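Local atomic coordinates of methionine-binding lipoprotein MetQ (Bacillus subtilis subsp. subtilis, PDB entry 4GOT), a protein that probably binds methionine and passes it to the membrane-bound permease of the MetNPQ ABC transporter, and is also involved in methionine sulfoxide transport. Residues P64-E69 against Y76-A81; N206-R211 against A222-L227; F89-K94 against A122-A127. All blocks are in the same frame, centred on the assembly; numbering follows the deposited sequence.

Interaction 1. Residues P64-E69 against Y76-A81; sequences PYLEQE and YKLVNA. With MSE (selenomethionine), chain B.
Leu66 and Leu78 carry the apolar centre of this helix-on-strand contact. The CD1 methyl of Leu66 lies 3.9 Å from CB of Leu78 and also touches its CD1, the two side chains passing at a slant. Leu66 extends toward the strand because its CG lies opposite the backbone N across the CA-CB bond (chi1 179°), and its CD2 reaches the backbone N of Asn80 at 4.1 Å. A second meeting sets a carboxylate oxygen at a ring edge. Glu69 OE1 approaches Tyr76 CE2 at 3.8 Å, in the ring plane, with carboxylate and ring planes 51° apart. One water joins the two residues more firmly: it accepts from Tyr76 OH at 2.8 Å and donates to Glu69 OE1 at 2.8 Å. A further hydrogen bond from Asn47 ND2 to the same carboxylate oxygen gives this buried acceptor two donors and helps to fix the rotation of the group.

The framework is a beta-alpha-beta crossover, in which strand 57-62 leads into helix 63-72 and the chain returns along strand 78-86, with strand 206-211 inserted between the two parallel strands. The helix and strand segments run nearly antiparallel (169°). Ile207 of the inserted strand packs on Leu66, so the leucine spans two strands of the sheet.

The helix also serves the binding pocket through Tyr65. The ligand's methyl CE sits over the centre of one face of that ring, 3.4 Å above its plane, a CH-pi contact, while the selenium lies toward the CB end of the ring, 3.5 Å from Tyr65 CD2 and close to CB and CG. At the start of the helix, His62, another pocket residue, is hydrogen-bonded through ND1 to the backbone N of Tyr65.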
# COMPACT_ATOMS: atom_id res chain seq x y z
N PRO A 64 7.81 -5.50 1.10
CA PRO A 64 8.93 -4.62 0.69
C PRO A 64 9.00 -3.34 1.55
O PRO A 64 10.09 -2.91 1.94
CB PRO A 64 8.62 -4.37 -0.78
CG PRO A 64 8.01 -5.69 -1.24
CD PRO A 64 7.06 -5.99 -0.08
N TYR A 65 7.85 -2.77 1.90
CA TYR A 65 7.88 -1.57 2.71
C TYR A 65 8.46 -1.91 4.11
O TYR A 65 9.29 -1.17 4.64
CB TYR A 65 6.50 -0.95 2.84
CG TYR A 65 6.56 0.41 3.51
CD1 TYR A 65 6.46 0.53 4.87
CD2 TYR A 65 6.71 1.59 2.76
CE1 TYR A 65 6.55 1.76 5.49
CE2 TYR A 65 6.80 2.83 3.38
CZ TYR A 65 6.72 2.91 4.76
OH TYR A 65 6.74 4.13 5.41
N LEU A 66 7.97 -3.00 4.71
CA LEU A 66 8.42 -3.46 6.03
C LEU A 66 9.93 -3.73 6.04
O LEU A 66 10.63 -3.27 6.94
CB LEU A 66 7.64 -4.73 6.48
CG LEU A 66 8.10 -5.29 7.86
CD1 LEU A 66 7.90 -4.26 9.00
CD2 LEU A 66 7.39 -6.61 8.15
N GLU A 67 10.42 -4.42 5.00
CA GLU A 67 11.86 -4.70 4.88
C GLU A 67 12.74 -3.47 4.82
O GLU A 67 13.74 -3.37 5.56
CB GLU A 67 12.12 -5.58 3.66
CG GLU A 67 11.67 -6.98 3.94
CD GLU A 67 11.95 -7.91 2.79
OE1 GLU A 67 12.53 -7.45 1.79
OE2 GLU A 67 11.57 -9.08 2.93
N GLN A 68 12.36 -2.53 3.96
CA GLN A 68 13.02 -1.22 3.92
C GLN A 68 13.02 -0.51 5.27
O GLN A 68 14.03 0.10 5.66
CB GLN A 68 12.33 -0.27 2.89
CG GLN A 68 12.98 1.12 2.78
CD GLN A 68 14.42 1.09 2.24
OE1 GLN A 68 14.81 0.19 1.51
NE2 GLN A 68 15.19 2.12 2.57
N GLU A 69 11.88 -0.52 5.95
CA GLU A 69 11.78 0.16 7.27
C GLU A 69 12.73 -0.42 8.29
O GLU A 69 13.37 0.31 9.08
CB GLU A 69 10.37 0.08 7.78
CG GLU A 69 9.43 0.95 6.96
CD GLU A 69 9.29 2.35 7.56
OE1 GLU A 69 8.67 2.42 8.65
OE2 GLU A 69 9.77 3.32 6.91
N TYR A 76 13.66 -1.49 14.99
CA TYR A 76 12.38 -2.17 14.66
C TYR A 76 12.55 -3.69 14.52
O TYR A 76 13.08 -4.17 13.50
CB TYR A 76 11.79 -1.69 13.33
CG TYR A 76 11.32 -0.26 13.26
CD1 TYR A 76 11.35 0.57 14.38
CD2 TYR A 76 10.80 0.25 12.06
CE1 TYR A 76 10.91 1.87 14.31
CE2 TYR A 76 10.36 1.56 11.98
CZ TYR A 76 10.40 2.36 13.11
OH TYR A 76 9.95 3.64 13.06
N LYS A 77 12.10 -4.46 15.50
CA LYS A 77 12.12 -5.92 15.42
C LYS A 77 10.68 -6.35 15.17
O LYS A 77 9.93 -6.63 16.12
CB LYS A 77 12.67 -6.55 16.72
CG LYS A 77 13.98 -5.97 17.24
CD LYS A 77 15.09 -6.19 16.24
CE LYS A 77 16.41 -5.63 16.74
NZ LYS A 77 17.38 -5.54 15.61
N LEU A 78 10.28 -6.29 13.91
CA LEU A 78 8.90 -6.52 13.50
C LEU A 78 8.83 -7.77 12.64
O LEU A 78 9.84 -8.21 12.08
CB LEU A 78 8.38 -5.30 12.75
CG LEU A 78 8.49 -3.99 13.55
CD1 LEU A 78 7.92 -2.83 12.76
CD2 LEU A 78 7.78 -4.18 14.88
N VAL A 79 7.63 -8.34 12.55
CA VAL A 79 7.39 -9.54 11.73
C VAL A 79 6.04 -9.41 11.01
O VAL A 79 5.09 -8.76 11.51
CB VAL A 79 7.41 -10.85 12.59
CG1 VAL A 79 8.82 -11.18 13.08
CG2 VAL A 79 6.44 -10.76 13.78
N ASN A 80 5.97 -10.03 9.83
CA ASN A 80 4.72 -10.20 9.07
C ASN A 80 3.88 -11.28 9.77
O ASN A 80 4.31 -12.42 9.86
CB ASN A 80 5.12 -10.67 7.68
CG ASN A 80 3.96 -11.03 6.81
OD1 ASN A 80 2.82 -10.68 7.07
ND2 ASN A 80 4.26 -11.73 5.72
N ALA A 81 2.69 -10.94 10.25
CA ALA A 81 1.78 -11.91 10.81
C ALA A 81 0.93 -12.57 9.71
O ALA A 81 0.30 -13.58 9.99
CB ALA A 81 0.86 -11.27 11.84
N MSE B . -1.75 0.45 0.98
CA MSE B . -0.55 0.86 0.19
C MSE B . -0.42 0.07 -1.16
O MSE B . -0.51 -1.13 -1.10
OXT MSE B . -0.19 0.56 -2.29
CB MSE B . 0.70 0.59 1.03
CG MSE B . 1.97 1.20 0.52
SE MSE B . 3.57 0.63 1.55
CE MSE B . 3.27 1.85 3.23
O HOH W 1 8.88 4.37 10.58

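Interaction 2. Residues N206-R211 against A222-L227; sequences NIIAVR and ALMEVL. With MSE (selenomethionine), chain B.
The amide of Asn206 is the flat group of these segments and turns both its polar atoms to the bound selenomethionine, while Ile208 on the same strand meets apolar side chains of segment 222-227. Asn206 OD1 accepts from the ligand's N at 2.9 Å, and its ND2 donates to the ligand's O at 2.8 Å along a nearly straight bond (167°). The amide thus reads the ammonium and carboxylate groups together. Each of its polar atoms has a second partner, OD1 in His17 NE2 and ND2 in the Tyr204 carbonyl, which should hold it against flipping.

Two residues further along the strand, Ile208 spreads its branches over the helix. CG1 stands anti to the carbonyl carbon (chi1 -60°), and from there CD1 meets Leu227 CD1 tip to tip at 3.8 Å. CG2, the other branch, lies 4.2 Å from Leu223 CD2. Met224, modelled as selenomethionine, runs alongside Ile208, pointing the other way; its SE comes 3.7 Å from Ile208 CG1, a contact less certain because a second conformer exists.

Strand and helix segments run antiparallel, at 170°. Strand 206-211 lies between strands 57-62 and 78-86, and Ile208 also touches Tyr59 and Val84 on them. Leu223 and Leu227 also touch Leu28 and Ile20 of helix 14-29, so the two helices pack together next to Ile208.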
# COMPACT_ATOMS: atom_id res chain seq x y z
N ASN A 206 -0.81 -6.22 1.12
CA ASN A 206 -0.73 -5.56 2.42
C ASN A 206 -0.92 -6.59 3.54
O ASN A 206 -1.67 -7.55 3.39
CB ASN A 206 -1.83 -4.49 2.54
CG ASN A 206 -1.52 -3.21 1.76
OD1 ASN A 206 -1.85 -2.15 2.21
ND2 ASN A 206 -0.84 -3.32 0.58
N ILE A 207 -0.27 -6.35 4.66
CA ILE A 207 -0.10 -7.34 5.70
C ILE A 207 -0.46 -6.76 7.07
O ILE A 207 -0.55 -5.51 7.26
CB ILE A 207 1.37 -7.86 5.76
CG1 ILE A 207 2.35 -6.77 6.21
CG2 ILE A 207 1.75 -8.54 4.42
CD1 ILE A 207 3.77 -7.16 6.61
N ILE A 208 -0.66 -7.69 8.00
CA ILE A 208 -0.63 -7.41 9.40
C ILE A 208 0.81 -7.60 9.89
O ILE A 208 1.41 -8.63 9.65
CB ILE A 208 -1.63 -8.28 10.18
CG1 ILE A 208 -3.06 -8.00 9.67
CG2 ILE A 208 -1.47 -8.02 11.67
CD1 ILE A 208 -3.66 -6.64 10.06
N ALA A 209 1.36 -6.56 10.51
CA ALA A 209 2.68 -6.64 11.16
C ALA A 209 2.53 -6.53 12.68
O ALA A 209 1.65 -5.77 13.18
CB ALA A 209 3.61 -5.56 10.62
N VAL A 210 3.37 -7.29 13.38
CA VAL A 210 3.43 -7.34 14.84
C VAL A 210 4.89 -7.28 15.26
O VAL A 210 5.80 -7.36 14.42
CB VAL A 210 2.70 -8.61 15.38
CG1 VAL A 210 1.20 -8.61 14.97
CG2 VAL A 210 3.39 -9.91 14.91
N ARG A 211 5.13 -7.13 16.56
CA ARG A 211 6.48 -7.25 17.10
C ARG A 211 6.97 -8.70 17.08
O ARG A 211 6.18 -9.64 17.15
CB ARG A 211 6.55 -6.65 18.51
CG ARG A 211 6.41 -5.14 18.50
CD ARG A 211 6.70 -4.50 19.87
NE ARG A 211 5.71 -5.00 20.82
CZ ARG A 211 4.43 -4.64 20.84
NH1 ARG A 211 3.94 -3.76 19.99
NH2 ARG A 211 3.61 -5.20 21.72
N ALA A 222 -6.52 -14.92 16.14
CA ALA A 222 -7.94 -14.57 16.08
C ALA A 222 -8.21 -13.48 15.04
O ALA A 222 -9.19 -13.56 14.29
CB ALA A 222 -8.44 -14.14 17.47
N LEU A 223 -7.36 -12.45 15.01
CA LEU A 223 -7.44 -11.36 14.02
C LEU A 223 -7.23 -11.91 12.58
O LEU A 223 -8.07 -11.65 11.71
CB LEU A 223 -6.45 -10.25 14.37
CG LEU A 223 -6.39 -9.05 13.40
CD1 LEU A 223 -7.67 -8.22 13.42
CD2 LEU A 223 -5.14 -8.23 13.67
N MSE A 224 -6.18 -12.70 12.36
CA MSE A 224 -5.91 -13.28 11.04
C MSE A 224 -7.07 -14.13 10.58
O MSE A 224 -7.43 -14.08 9.42
CB MSE A 224 -4.62 -14.13 11.05
CG MSE A 224 -3.36 -13.34 11.34
SE MSE A 224 -3.28 -11.64 10.38
CE MSE A 224 -3.21 -12.29 8.56
N GLU A 225 -7.63 -14.91 11.50
CA GLU A 225 -8.82 -15.73 11.25
C GLU A 225 -10.01 -14.92 10.74
O GLU A 225 -10.63 -15.27 9.75
CB GLU A 225 -9.23 -16.48 12.52
CG GLU A 225 -8.58 -17.84 12.68
CD GLU A 225 -9.11 -18.64 13.88
OE1 GLU A 225 -10.06 -18.19 14.57
OE2 GLU A 225 -8.58 -19.74 14.13
N VAL A 226 -10.38 -13.86 11.44
CA VAL A 226 -11.47 -13.01 10.98
C VAL A 226 -11.16 -12.34 9.61
O VAL A 226 -12.04 -12.31 8.73
CB VAL A 226 -11.87 -11.94 12.02
CG1 VAL A 226 -12.88 -10.98 11.42
CG2 VAL A 226 -12.45 -12.62 13.27
N LEU A 227 -9.93 -11.86 9.43
CA LEU A 227 -9.55 -11.13 8.19
C LEU A 227 -9.49 -12.06 6.95
O LEU A 227 -9.46 -11.59 5.77
CB LEU A 227 -8.25 -10.37 8.35
CG LEU A 227 -8.20 -9.24 9.35
CD1 LEU A 227 -6.77 -8.71 9.50
CD2 LEU A 227 -9.18 -8.13 8.98
N MSE B . -1.75 0.45 0.98
CA MSE B . -0.55 0.86 0.19
C MSE B . -0.42 0.07 -1.16
O MSE B . -0.51 -1.13 -1.10
OXT MSE B . -0.19 0.56 -2.29
CB MSE B . 0.70 0.59 1.03
CG MSE B . 1.97 1.20 0.52
SE MSE B . 3.57 0.63 1.55
CE MSE B . 3.27 1.85 3.23

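Interaction 3. Residues F89-K94 against A122-A127; sequences FGIYSK and AMLENA
This is a buried apolar contact, with a Met-aromatic component, between segment 89-94, which holds strand 90-92, and the helix segment 122-127 that packs against the five-stranded sheet. It belongs to the second lobe of a type II periplasmic-binding-protein fold. Met123, modelled as selenomethionine, is the central piece. Its SE lies 3.8 Å from Phe89 CB and 5.1 Å from the centroid of the Phe89 ring, approaching obliquely at 55° from the ring normal. A bend at the last torsion (chi3 78°) brings the terminal CE to the Phe89 carbonyl, 3.6 Å from its O, and to Ile91, whose CD1 it meets tip to tip at 3.8 Å. Leu124 passes across the same isoleucine, its CD2 4.2 Å from Ile91 CD1. Phe176 of neighbouring strand 174-177 extends the cluster, touching Phe89, Ile91 and Met123. The Phe89 side chain is about 5 Å from the bound ligand, a free selenomethionine, so the packing reaches almost to the pocket. Contact across the two segments rests on dispersion and on the polarisable selenium of Met123 set obliquely to a ring, an interaction that depends on close fit rather than on paired donors and acceptors.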
# COMPACT_ATOMS: atom_id res chain seq x y z
N PHE A 89 -1.68 -0.64 -7.82
CA PHE A 89 -1.23 0.74 -7.95
C PHE A 89 -1.84 1.42 -9.19
O PHE A 89 -2.06 0.79 -10.26
CB PHE A 89 0.30 0.70 -8.12
CG PHE A 89 1.07 1.81 -7.44
CD1 PHE A 89 0.47 2.75 -6.63
CD2 PHE A 89 2.44 1.83 -7.57
CE1 PHE A 89 1.21 3.73 -6.00
CE2 PHE A 89 3.19 2.81 -6.92
CZ PHE A 89 2.57 3.77 -6.13
N GLY A 90 -2.11 2.71 -9.04
CA GLY A 90 -2.66 3.53 -10.11
C GLY A 90 -1.81 4.74 -10.50
O GLY A 90 -1.10 5.37 -9.64
N ILE A 91 -1.89 5.05 -11.80
CA ILE A 91 -1.43 6.31 -12.38
C ILE A 91 -2.62 7.13 -12.87
O ILE A 91 -3.55 6.58 -13.49
CB ILE A 91 -0.48 6.11 -13.57
CG1 ILE A 91 0.69 5.18 -13.17
CG2 ILE A 91 -0.02 7.50 -14.04
CD1 ILE A 91 1.46 4.59 -14.34
N TYR A 92 -2.57 8.43 -12.56
CA TYR A 92 -3.68 9.35 -12.74
C TYR A 92 -3.18 10.59 -13.52
O TYR A 92 -2.01 10.98 -13.39
CB TYR A 92 -4.18 9.80 -11.37
CG TYR A 92 -4.84 8.70 -10.56
CD1 TYR A 92 -4.07 7.76 -9.86
CD2 TYR A 92 -6.23 8.61 -10.48
CE1 TYR A 92 -4.67 6.76 -9.12
CE2 TYR A 92 -6.83 7.61 -9.75
CZ TYR A 92 -6.04 6.68 -9.06
OH TYR A 92 -6.62 5.67 -8.32
N SER A 93 -4.04 11.17 -14.34
CA SER A 93 -3.76 12.44 -15.02
C SER A 93 -5.05 13.18 -15.27
O SER A 93 -5.99 12.55 -15.73
CB SER A 93 -3.08 12.19 -16.37
OG SER A 93 -2.68 13.41 -16.95
N LYS A 94 -5.10 14.51 -15.04
CA LYS A 94 -6.26 15.31 -15.49
C LYS A 94 -6.14 15.72 -16.95
O LYS A 94 -7.09 16.19 -17.54
CB LYS A 94 -6.40 16.60 -14.66
CG LYS A 94 -6.54 16.39 -13.17
CD LYS A 94 -7.98 16.18 -12.75
CE LYS A 94 -8.23 16.81 -11.38
NZ LYS A 94 -8.14 18.31 -11.38
N ALA A 122 8.24 -0.02 -12.70
CA ALA A 122 7.89 -1.27 -13.40
C ALA A 122 6.64 -1.04 -14.23
O ALA A 122 6.50 -1.61 -15.31
CB ALA A 122 7.68 -2.42 -12.42
N MSE A 123 5.73 -0.20 -13.73
CA MSE A 123 4.55 0.20 -14.50
C MSE A 123 4.90 0.99 -15.75
O MSE A 123 4.27 0.81 -16.77
CB MSE A 123 3.59 1.04 -13.65
CG MSE A 123 2.87 0.20 -12.63
SE MSE A 123 1.57 1.20 -11.65
CE MSE A 123 0.15 1.23 -13.02
N LEU A 124 5.88 1.88 -15.64
CA LEU A 124 6.35 2.63 -16.78
C LEU A 124 7.08 1.71 -17.76
O LEU A 124 6.98 1.90 -18.94
CB LEU A 124 7.24 3.78 -16.40
CG LEU A 124 6.68 4.81 -15.38
CD1 LEU A 124 7.65 5.98 -15.21
CD2 LEU A 124 5.31 5.31 -15.84
N GLU A 125 7.81 0.71 -17.27
CA GLU A 125 8.55 -0.18 -18.17
C GLU A 125 7.56 -1.08 -18.92
O GLU A 125 7.70 -1.31 -20.13
CB GLU A 125 9.60 -1.00 -17.41
CG GLU A 125 10.39 -1.96 -18.31
CD GLU A 125 11.49 -2.73 -17.57
OE1 GLU A 125 11.22 -3.26 -16.46
OE2 GLU A 125 12.62 -2.80 -18.12
N ASN A 126 6.56 -1.58 -18.20
CA ASN A 126 5.47 -2.37 -18.78
C ASN A 126 4.67 -1.58 -19.83
O ASN A 126 4.22 -2.16 -20.82
CB ASN A 126 4.53 -2.88 -17.66
CG ASN A 126 3.29 -3.56 -18.22
OD1 ASN A 126 3.34 -4.73 -18.61
ND2 ASN A 126 2.17 -2.83 -18.30
N ALA A 127 4.48 -0.26 -19.60
CA ALA A 127 3.85 0.66 -20.60
C ALA A 127 4.73 0.96 -21.83
O ALA A 127 4.25 1.55 -22.81
CB ALA A 127 3.40 1.99 -19.95

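The three contacts illustrate one principle, a helix packed on a sheet, in different settings. Interactions 1 and 2 share the six-stranded sheet: strands 78-86 and 206-211 are neighbours in it, and the backbone bonds Val79 N to Val210 O and Ala81 N to Ile208 O probably join them. Ile207 and Ile208 face opposite ways, serving one helix each. Interaction 3 lies in the other sheet, its centre about 26 Å from that of interaction 1 and about 30 Å from that of interaction 2. Interactions 2 and 3 are buried and apolar across their segments, whereas interaction 1 is only partly buried and adds a water bridge. Both contacts of the first sheet also touch the ligand.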